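Long-range contacts in regulatory protein of LacI family (PDB 3BBL), which probably regulates transcription as a DNA-binding member of the LacI family, its periplasmic-binding-protein-like region likely sensing a small-molecule effector: residues Phe170-Leu181 and Met199-Arg210; Asp101-Gly109 and Pro242-Leu253. All coordinates share one frame; numbering follows the deposited sequence.

Contact 1: Phe170-Leu181 and Met199-Arg210; sequences FEVGRAMTLHLL and MAIGAMAAARER
Arg174 and Glu209 form a side-on, two-nitrogen salt bridge across two neighbouring helices of the periplasmic-binding-protein-like fold. OE2 of Glu209 lies near the guanidinium plane, 2.8 Å from Arg174 NE, with an N-H...O angle of 157°. The second bond, Arg174 NH2 to Glu209 OE1 at 2.9 Å, uses the syn lone pair of OE1 but is more bent, OE1 being tilted well out of the guanidinium plane. The arginine chain runs extended to NE from a CG anti to the backbone N (chi1 176°), which carries it across the interface, while CD1 of Leu178 covers one guanidinium face.

Behind the bridge the helices cross at -44°, their axes only 6.6 Å apart. Gly173 and Gly202 permit this: a beta carbon on either would collide with the other helix's backbone, and CA of Gly202 instead makes a C-H...O contact with Phe170 O. CD1 and CE1 of the Phe170 ring meet CA of Gly202 obliquely, CZ reaches CB of Ala205, and the ring also stacks on Tyr231 of the second subunit. Ala206 is a knob in the hole formed by Arg174, Thr177, Leu178 and Leu181. At the far end, a water joins Leu181 O to Arg210 NH1, 2.7 Å from that nitrogen.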
loop_
_atom_site.group_PDB
_atom_site.type_symbol
_atom_site.label_atom_id
_atom_site.label_comp_id
_atom_site.label_asym_id
_atom_site.label_seq_id
_atom_site.Cartn_x
_atom_site.Cartn_y
_atom_site.Cartn_z
ATOM N N PHE A 170 -3.230 14.028 6.097
ATOM C CA PHE A 170 -4.633 14.339 5.870
ATOM C C PHE A 170 -5.011 15.555 6.718
ATOM O O PHE A 170 -5.609 16.509 6.229
ATOM C CB PHE A 170 -5.493 13.155 6.292
ATOM C CG PHE A 170 -6.952 13.465 6.361
ATOM C CD1 PHE A 170 -7.747 13.405 5.215
ATOM C CD2 PHE A 170 -7.537 13.841 7.570
ATOM C CE1 PHE A 170 -9.102 13.710 5.276
ATOM C CE2 PHE A 170 -8.892 14.150 7.637
ATOM C CZ PHE A 170 -9.672 14.086 6.487
ATOM N N GLU A 171 -4.639 15.499 7.993
ATOM C CA GLU A 171 -4.918 16.561 8.952
ATOM C C GLU A 171 -4.361 17.908 8.489
ATOM O O GLU A 171 -5.039 18.937 8.576
ATOM C CB GLU A 171 -4.318 16.218 10.325
ATOM C CG GLU A 171 -4.823 14.930 10.997
ATOM C CD GLU A 171 -4.508 13.630 10.222
ATOM O OE1 GLU A 171 -3.451 13.533 9.546
ATOM O OE2 GLU A 171 -5.327 12.688 10.320
ATOM N N VAL A 172 -3.125 17.912 8.005
ATOM C CA VAL A 172 -2.543 19.166 7.544
ATOM C C VAL A 172 -3.231 19.636 6.264
ATOM O O VAL A 172 -3.542 20.819 6.119
ATOM C CB VAL A 172 -1.014 19.035 7.323
ATOM C CG1 VAL A 172 -0.470 20.262 6.609
ATOM C CG2 VAL A 172 -0.322 18.875 8.663
ATOM N N GLY A 173 -3.480 18.708 5.345
ATOM C CA GLY A 173 -4.144 19.068 4.102
ATOM C C GLY A 173 -5.504 19.693 4.357
ATOM O O GLY A 173 -5.875 20.681 3.730
ATOM N N ARG A 174 -6.239 19.122 5.302
ATOM C CA ARG A 174 -7.557 19.621 5.652
ATOM C C ARG A 174 -7.470 20.999 6.311
ATOM O O ARG A 174 -8.164 21.937 5.910
ATOM C CB ARG A 174 -8.246 18.631 6.593
ATOM C CG ARG A 174 -9.592 19.069 7.124
ATOM C CD ARG A 174 -10.160 17.982 8.031
ATOM N NE ARG A 174 -11.347 18.427 8.754
ATOM C CZ ARG A 174 -11.326 19.218 9.824
ATOM N NH1 ARG A 174 -10.172 19.657 10.311
ATOM N NH2 ARG A 174 -12.464 19.593 10.398
ATOM N N ALA A 175 -6.613 21.116 7.317
ATOM C CA ALA A 175 -6.433 22.375 8.037
ATOM C C ALA A 175 -6.045 23.517 7.097
ATOM O O ALA A 175 -6.649 24.589 7.133
ATOM C CB ALA A 175 -5.370 22.208 9.123
HETATM N N MSE A 176 -5.039 23.291 6.258
HETATM C CA MSE A 176 -4.594 24.320 5.322
HETATM C C MSE A 176 -5.708 24.689 4.342
HETATM O O MSE A 176 -5.859 25.851 3.979
HETATM C CB MSE A 176 -3.354 23.851 4.555
HETATM C CG MSE A 176 -2.220 23.507 5.472
HETATM SE SE MSE A 176 -0.458 23.264 4.541
HETATM C CE MSE A 176 -1.133 22.060 3.207
ATOM N N THR A 177 -6.503 23.709 3.923
ATOM C CA THR A 177 -7.574 24.007 2.982
ATOM C C THR A 177 -8.704 24.792 3.650
ATOM O O THR A 177 -9.288 25.702 3.037
ATOM C CB THR A 177 -8.143 22.721 2.328
ATOM O OG1 THR A 177 -7.098 22.063 1.601
ATOM C CG2 THR A 177 -9.280 23.062 1.356
ATOM N N LEU A 178 -9.013 24.447 4.896
ATOM C CA LEU A 178 -10.060 25.158 5.610
ATOM C C LEU A 178 -9.615 26.618 5.769
ATOM O O LEU A 178 -10.420 27.539 5.688
ATOM C CB LEU A 178 -10.326 24.501 6.971
ATOM C CG LEU A 178 -11.119 23.187 6.922
ATOM C CD1 LEU A 178 -11.186 22.565 8.306
ATOM C CD2 LEU A 178 -12.517 23.442 6.377
ATOM N N HIS A 179 -8.320 26.822 5.976
ATOM C CA HIS A 179 -7.786 28.172 6.108
ATOM C C HIS A 179 -8.056 28.930 4.803
ATOM O O HIS A 179 -8.456 30.083 4.818
ATOM C CB HIS A 179 -6.278 28.114 6.377
ATOM C CG HIS A 179 -5.609 29.451 6.348
ATOM N ND1 HIS A 179 -5.766 30.385 7.350
ATOM C CD2 HIS A 179 -4.776 30.014 5.437
ATOM C CE1 HIS A 179 -5.055 31.461 7.063
ATOM N NE2 HIS A 179 -4.446 31.261 5.908
ATOM N N LEU A 180 -7.841 28.267 3.673
ATOM C CA LEU A 180 -8.065 28.878 2.365
ATOM C C LEU A 180 -9.544 29.087 2.077
ATOM O O LEU A 180 -9.924 30.075 1.464
ATOM C CB LEU A 180 -7.439 28.017 1.257
ATOM C CG LEU A 180 -5.910 28.029 1.177
ATOM C CD1 LEU A 180 -5.439 27.004 0.175
ATOM C CD2 LEU A 180 -5.425 29.411 0.789
ATOM N N LEU A 181 -10.380 28.153 2.517
ATOM C CA LEU A 181 -11.813 28.275 2.300
ATOM C C LEU A 181 -12.424 29.344 3.213
ATOM O O LEU A 181 -13.574 29.745 3.026
ATOM C CB LEU A 181 -12.502 26.922 2.510
ATOM C CG LEU A 181 -12.054 25.831 1.520
ATOM C CD1 LEU A 181 -12.881 24.572 1.700
ATOM C CD2 LEU A 181 -12.192 26.340 0.097
HETATM N N MSE A 199 -2.801 14.543 1.335
HETATM C CA MSE A 199 -3.127 15.950 1.519
HETATM C C MSE A 199 -4.385 16.295 0.732
HETATM O O MSE A 199 -5.286 16.958 1.245
HETATM C CB MSE A 199 -1.969 16.838 1.064
HETATM C CG MSE A 199 -0.741 16.684 1.915
HETATM SE SE MSE A 199 0.594 17.907 1.192
HETATM C CE MSE A 199 0.599 19.230 2.603
ATOM N N ALA A 200 -4.450 15.834 -0.514
ATOM C CA ALA A 200 -5.609 16.098 -1.363
ATOM C C ALA A 200 -6.911 15.582 -0.736
ATOM O O ALA A 200 -7.974 16.207 -0.863
ATOM C CB ALA A 200 -5.404 15.471 -2.721
ATOM N N ILE A 201 -6.826 14.448 -0.048
ATOM C CA ILE A 201 -8.010 13.884 0.581
ATOM C C ILE A 201 -8.491 14.812 1.696
ATOM O O ILE A 201 -9.700 15.029 1.864
ATOM C CB ILE A 201 -7.729 12.448 1.093
ATOM C CG1 ILE A 201 -7.523 11.525 -0.117
ATOM C CG2 ILE A 201 -8.894 11.934 1.925
ATOM C CD1 ILE A 201 -7.208 10.082 0.220
ATOM N N GLY A 202 -7.544 15.380 2.436
ATOM C CA GLY A 202 -7.897 16.307 3.496
ATOM C C GLY A 202 -8.573 17.529 2.890
ATOM O O GLY A 202 -9.545 18.055 3.434
ATOM N N ALA A 203 -8.061 17.972 1.748
ATOM C CA ALA A 203 -8.631 19.117 1.049
ATOM C C ALA A 203 -10.052 18.785 0.608
ATOM O O ALA A 203 -10.950 19.619 0.695
ATOM C CB ALA A 203 -7.779 19.482 -0.170
HETATM N N MSE A 204 -10.247 17.560 0.123
HETATM C CA MSE A 204 -11.572 17.119 -0.296
HETATM C C MSE A 204 -12.516 17.128 0.920
HETATM O O MSE A 204 -13.685 17.516 0.820
HETATM C CB MSE A 204 -11.496 15.715 -0.909
HETATM C CG MSE A 204 -10.855 15.707 -2.265
HETATM SE SE MSE A 204 -10.689 13.845 -2.954
HETATM C CE MSE A 204 -12.601 13.567 -3.219
ATOM N N ALA A 205 -11.999 16.717 2.076
ATOM C CA ALA A 205 -12.800 16.686 3.292
ATOM C C ALA A 205 -13.184 18.106 3.708
ATOM O O ALA A 205 -14.302 18.352 4.163
ATOM C CB ALA A 205 -12.024 16.006 4.406
ATOM N N ALA A 206 -12.244 19.036 3.555
ATOM C CA ALA A 206 -12.482 20.424 3.909
ATOM C C ALA A 206 -13.555 21.011 2.988
ATOM O O ALA A 206 -14.482 21.684 3.449
ATOM C CB ALA A 206 -11.183 21.225 3.792
ATOM N N ALA A 207 -13.416 20.759 1.689
ATOM C CA ALA A 207 -14.367 21.255 0.703
ATOM C C ALA A 207 -15.771 20.759 1.039
ATOM O O ALA A 207 -16.738 21.527 1.021
ATOM C CB ALA A 207 -13.975 20.785 -0.673
ATOM N N ARG A 208 -15.869 19.467 1.333
ATOM C CA ARG A 208 -17.136 18.841 1.689
ATOM C C ARG A 208 -17.717 19.516 2.935
ATOM O O ARG A 208 -18.895 19.844 2.982
ATOM C CB ARG A 208 -16.917 17.348 1.945
ATOM C CG ARG A 208 -18.133 16.614 2.486
ATOM C CD ARG A 208 -17.828 15.137 2.714
ATOM N NE ARG A 208 -16.646 14.920 3.556
ATOM C CZ ARG A 208 -16.562 15.254 4.844
ATOM N NH1 ARG A 208 -17.597 15.827 5.458
ATOM N NH2 ARG A 208 -15.444 15.008 5.523
ATOM N N GLU A 209 -16.881 19.729 3.939
ATOM C CA GLU A 209 -17.318 20.380 5.159
ATOM C C GLU A 209 -17.849 21.793 4.905
ATOM O O GLU A 209 -18.772 22.240 5.593
ATOM C CB GLU A 209 -16.168 20.434 6.173
ATOM C CG GLU A 209 -15.940 19.124 6.905
ATOM C CD GLU A 209 -14.816 19.192 7.922
ATOM O OE1 GLU A 209 -14.732 20.202 8.661
ATOM O OE2 GLU A 209 -14.028 18.224 7.988
ATOM N N ARG A 210 -17.282 22.491 3.924
ATOM C CA ARG A 210 -17.720 23.849 3.629
ATOM C C ARG A 210 -18.773 23.953 2.524
ATOM O O ARG A 210 -19.066 25.039 2.032
ATOM C CB ARG A 210 -16.515 24.725 3.294
ATOM C CG ARG A 210 -15.559 24.913 4.448
ATOM C CD ARG A 210 -16.266 25.484 5.670
ATOM N NE ARG A 210 -15.350 25.623 6.800
ATOM C CZ ARG A 210 -14.374 26.523 6.869
ATOM N NH1 ARG A 210 -14.187 27.379 5.877
ATOM N NH2 ARG A 210 -13.569 26.547 7.921
HETATM O O HOH W 1 -15.984 28.307 4.108
#

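Contact 2: Asp101-Gly109 and Pro242-Leu253; sequences DFAWVDIDG and PIAEAGRKCIEL
Strand 104-107 of the parallel part of a periplasmic-binding-protein-like sheet is covered here by the first turns of helix 243-258, whose 243-253 part runs nearly antiparallel to it (170°) with the axes 8.4 Å apart. Val105 and Ile107 direct their side chains at the helix and meet it by apolar packing, without a hydrogen bond between the segments. Val105 sits at the middle, its CB 3.8 Å from SG of Cys250. With CG1 anti to the backbone N (chi1 176°), both methyls rest on CB of Lys249, each at 4.1 Å, CG1 also lying toward Ala246 and CG2 toward Cys250 and CD2 of Leu253. Without the two methyls, as with an alanine here, Lys249 would probably lose its packing against the strand and a gap open beside Ala246 and Leu253. Further along, Ile107 meets the start of the helix tip to tip, CD1 standing 3.8 Å from CD of Pro242, the N-cap residue, and 4.2 Å from CB of Ala246. At the other end, CB of Ala103 touches CD2 of Leu253. Asp106 points away from the helix and forms salt bridges with Arg95 and Arg138. Strands 90-93 and 267-275 flank strand 104-107 in the sheet; Ala246 also packs on Phe93 and Leu270, Cys250 on Val91, and helix 23-36 lies against Ile243 and Ile251.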
loop_
_atom_site.group_PDB
_atom_site.type_symbol
_atom_site.label_atom_id
_atom_site.label_comp_id
_atom_site.label_asym_id
_atom_site.label_seq_id
_atom_site.Cartn_x
_atom_site.Cartn_y
_atom_site.Cartn_z
ATOM N N ASP A 101 27.859 14.456 -7.617
ATOM C CA ASP A 101 27.865 13.396 -8.622
ATOM C C ASP A 101 27.817 11.944 -8.144
ATOM O O ASP A 101 28.539 11.553 -7.226
ATOM C CB ASP A 101 29.076 13.571 -9.541
ATOM C CG ASP A 101 29.156 12.495 -10.611
ATOM O OD1 ASP A 101 28.184 12.367 -11.393
ATOM O OD2 ASP A 101 30.184 11.780 -10.668
ATOM N N PHE A 102 26.965 11.157 -8.800
ATOM C CA PHE A 102 26.788 9.732 -8.512
ATOM C C PHE A 102 25.698 9.161 -9.412
ATOM O O PHE A 102 25.016 9.909 -10.112
ATOM C CB PHE A 102 26.430 9.512 -7.037
ATOM C CG PHE A 102 25.196 10.240 -6.592
ATOM C CD1 PHE A 102 23.951 9.632 -6.657
ATOM C CD2 PHE A 102 25.282 11.537 -6.094
ATOM C CE1 PHE A 102 22.806 10.305 -6.230
ATOM C CE2 PHE A 102 24.147 12.217 -5.668
ATOM C CZ PHE A 102 22.907 11.599 -5.734
ATOM N N ALA A 103 25.541 7.840 -9.409
ATOM C CA ALA A 103 24.527 7.198 -10.240
ATOM C C ALA A 103 23.136 7.302 -9.617
ATOM O O ALA A 103 22.960 7.054 -8.424
ATOM C CB ALA A 103 24.884 5.736 -10.464
ATOM N N TRP A 104 22.146 7.673 -10.424
ATOM C CA TRP A 104 20.788 7.779 -9.919
ATOM C C TRP A 104 19.674 7.684 -10.940
ATOM O O TRP A 104 19.864 7.917 -12.140
ATOM C CB TRP A 104 20.595 9.077 -9.115
ATOM C CG TRP A 104 20.900 10.377 -9.848
ATOM C CD1 TRP A 104 21.990 11.179 -9.662
ATOM C CD2 TRP A 104 20.082 11.039 -10.826
ATOM N NE1 TRP A 104 21.902 12.301 -10.455
ATOM C CE2 TRP A 104 20.745 12.240 -11.180
ATOM C CE3 TRP A 104 18.858 10.737 -11.437
ATOM C CZ2 TRP A 104 20.221 13.138 -12.116
ATOM C CZ3 TRP A 104 18.335 11.634 -12.372
ATOM C CH2 TRP A 104 19.021 12.820 -12.700
ATOM N N VAL A 105 18.506 7.317 -10.426
ATOM C CA VAL A 105 17.284 7.225 -11.198
ATOM C C VAL A 105 16.302 8.068 -10.390
ATOM O O VAL A 105 16.246 7.956 -9.165
ATOM C CB VAL A 105 16.748 5.781 -11.278
ATOM C CG1 VAL A 105 15.412 5.768 -12.014
ATOM C CG2 VAL A 105 17.750 4.880 -11.991
ATOM N N ASP A 106 15.546 8.924 -11.069
ATOM C CA ASP A 106 14.581 9.764 -10.383
ATOM C C ASP A 106 13.409 10.134 -11.272
ATOM O O ASP A 106 13.476 10.027 -12.493
ATOM C CB ASP A 106 15.252 11.045 -9.882
ATOM C CG ASP A 106 14.487 11.694 -8.742
ATOM O OD1 ASP A 106 13.372 11.234 -8.439
ATOM O OD2 ASP A 106 14.996 12.661 -8.149
ATOM N N ILE A 107 12.327 10.562 -10.634
ATOM C CA ILE A 107 11.133 10.983 -11.339
ATOM C C ILE A 107 11.198 12.507 -11.423
ATOM O O ILE A 107 11.576 13.169 -10.458
ATOM C CB ILE A 107 9.858 10.573 -10.568
ATOM C CG1 ILE A 107 9.917 9.084 -10.204
ATOM C CG2 ILE A 107 8.623 10.877 -11.405
ATOM C CD1 ILE A 107 10.100 8.143 -11.391
ATOM N N ASP A 108 10.845 13.063 -12.577
ATOM C CA ASP A 108 10.863 14.511 -12.759
ATOM C C ASP A 108 9.650 15.129 -12.043
ATOM O O ASP A 108 8.621 15.392 -12.664
ATOM C CB ASP A 108 10.821 14.854 -14.255
ATOM C CG ASP A 108 11.112 16.323 -14.532
ATOM O OD1 ASP A 108 10.970 17.154 -13.610
ATOM O OD2 ASP A 108 11.470 16.648 -15.685
ATOM N N GLY A 109 9.780 15.341 -10.735
ATOM C CA GLY A 109 8.702 15.924 -9.959
ATOM C C GLY A 109 8.249 17.264 -10.517
ATOM O O GLY A 109 7.051 17.514 -10.681
ATOM N N PRO A 242 6.105 6.601 -12.566
ATOM C CA PRO A 242 6.396 5.242 -13.037
ATOM C C PRO A 242 7.352 4.527 -12.071
ATOM O O PRO A 242 8.535 4.342 -12.358
ATOM C CB PRO A 242 7.003 5.498 -14.404
ATOM C CG PRO A 242 7.805 6.743 -14.158
ATOM C CD PRO A 242 6.879 7.602 -13.323
ATOM N N ILE A 243 6.815 4.133 -10.921
ATOM C CA ILE A 243 7.589 3.474 -9.883
ATOM C C ILE A 243 8.144 2.117 -10.302
ATOM O O ILE A 243 9.281 1.789 -9.966
ATOM C CB ILE A 243 6.742 3.315 -8.592
ATOM C CG1 ILE A 243 6.220 4.690 -8.156
ATOM C CG2 ILE A 243 7.572 2.674 -7.474
ATOM C CD1 ILE A 243 7.307 5.756 -8.043
ATOM N N ALA A 244 7.356 1.335 -11.031
ATOM C CA ALA A 244 7.830 0.029 -11.473
ATOM C C ALA A 244 9.019 0.208 -12.414
ATOM O O ALA A 244 10.050 -0.442 -12.251
ATOM C CB ALA A 244 6.710 -0.741 -12.172
ATOM N N GLU A 245 8.879 1.104 -13.386
ATOM C CA GLU A 245 9.955 1.354 -14.338
ATOM C C GLU A 245 11.204 1.857 -13.619
ATOM O O GLU A 245 12.324 1.469 -13.948
ATOM C CB GLU A 245 9.509 2.360 -15.402
ATOM C CG GLU A 245 10.619 2.765 -16.364
ATOM C CD GLU A 245 10.145 3.683 -17.493
ATOM O OE1 GLU A 245 9.260 4.541 -17.246
ATOM O OE2 GLU A 245 10.671 3.560 -18.628
ATOM N N ALA A 246 11.012 2.719 -12.629
ATOM C CA ALA A 246 12.133 3.245 -11.875
ATOM C C ALA A 246 12.846 2.101 -11.154
ATOM O O ALA A 246 14.070 2.092 -11.032
ATOM C CB ALA A 246 11.646 4.281 -10.868
ATOM N N GLY A 247 12.070 1.138 -10.676
ATOM C CA GLY A 247 12.649 0.005 -9.985
ATOM C C GLY A 247 13.506 -0.790 -10.944
ATOM O O GLY A 247 14.640 -1.133 -10.645
ATOM N N ARG A 248 12.953 -1.072 -12.115
ATOM C CA ARG A 248 13.655 -1.821 -13.140
ATOM C C ARG A 248 14.938 -1.106 -13.557
ATOM O O ARG A 248 15.974 -1.737 -13.730
ATOM C CB ARG A 248 12.734 -2.021 -14.354
ATOM C CG ARG A 248 13.425 -2.595 -15.585
ATOM C CD ARG A 248 12.434 -2.961 -16.679
ATOM N NE ARG A 248 11.799 -1.798 -17.303
ATOM C CZ ARG A 248 12.421 -0.928 -18.095
ATOM N NH1 ARG A 248 13.714 -1.078 -18.370
ATOM N NH2 ARG A 248 11.745 0.089 -18.620
ATOM N N LYS A 249 14.862 0.213 -13.709
ATOM C CA LYS A 249 16.019 1.002 -14.111
ATOM C C LYS A 249 17.113 1.022 -13.052
ATOM O O LYS A 249 18.294 1.067 -13.375
ATOM C CB LYS A 249 15.598 2.439 -14.440
ATOM C CG LYS A 249 14.861 2.604 -15.766
ATOM C CD LYS A 249 15.732 2.175 -16.940
ATOM C CE LYS A 249 15.251 2.777 -18.260
ATOM N NZ LYS A 249 13.832 2.434 -18.579
ATOM N N CYS A 250 16.727 0.993 -11.784
ATOM C CA CYS A 250 17.715 0.999 -10.720
ATOM C C CYS A 250 18.537 -0.279 -10.775
ATOM O O CYS A 250 19.769 -0.236 -10.829
ATOM C CB CYS A 250 17.042 1.118 -9.350
ATOM S SG CYS A 250 16.557 2.784 -8.900
ATOM N N ILE A 251 17.851 -1.416 -10.760
ATOM C CA ILE A 251 18.517 -2.711 -10.808
ATOM C C ILE A 251 19.397 -2.802 -12.051
ATOM O O ILE A 251 20.564 -3.174 -11.988
ATOM C CB ILE A 251 17.482 -3.858 -10.838
ATOM C CG1 ILE A 251 16.747 -3.929 -9.497
ATOM C CG2 ILE A 251 18.168 -5.182 -11.145
ATOM C CD1 ILE A 251 17.643 -4.256 -8.313
ATOM N N GLU A 252 18.815 -2.435 -13.182
ATOM C CA GLU A 252 19.487 -2.468 -14.467
ATOM C C GLU A 252 20.766 -1.641 -14.501
ATOM O O GLU A 252 21.760 -2.047 -15.094
ATOM C CB GLU A 252 18.517 -1.967 -15.521
ATOM C CG GLU A 252 18.924 -2.202 -16.942
ATOM C CD GLU A 252 17.793 -1.883 -17.892
ATOM O OE1 GLU A 252 16.721 -2.522 -17.782
ATOM O OE2 GLU A 252 17.973 -0.987 -18.743
ATOM N N LEU A 253 20.740 -0.481 -13.859
ATOM C CA LEU A 253 21.901 0.400 -13.836
ATOM C C LEU A 253 22.952 -0.072 -12.840
ATOM O O LEU A 253 24.147 0.012 -13.104
ATOM C CB LEU A 253 21.463 1.827 -13.492
ATOM C CG LEU A 253 22.549 2.900 -13.387
ATOM C CD1 LEU A 253 23.320 2.980 -14.692
ATOM C CD2 LEU A 253 21.907 4.247 -13.066
#

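How the contacts relate
Contacts 1 and 2 lie on opposite sides of the chain's centre, their own centres 33 Å apart and their nearest atoms about 14 Å apart, without touching. Along the chain, contact 1 is nested inside the loop that contact 2 closes: 170-181 and 199-210 both fall between 101-109 and 242-253. Contact 1 pairs two helices close in sequence and borders the second subunit, whereas contact 2 brings together parts over 130 residues apart and touches no other chain of the assembly. A bound 1,2-ethanediol, probably from the crystallisation liquor, lies about 4 Å from the side chain of Ala205 in contact 1; it may mark a pocket but is not evidence of an effector site.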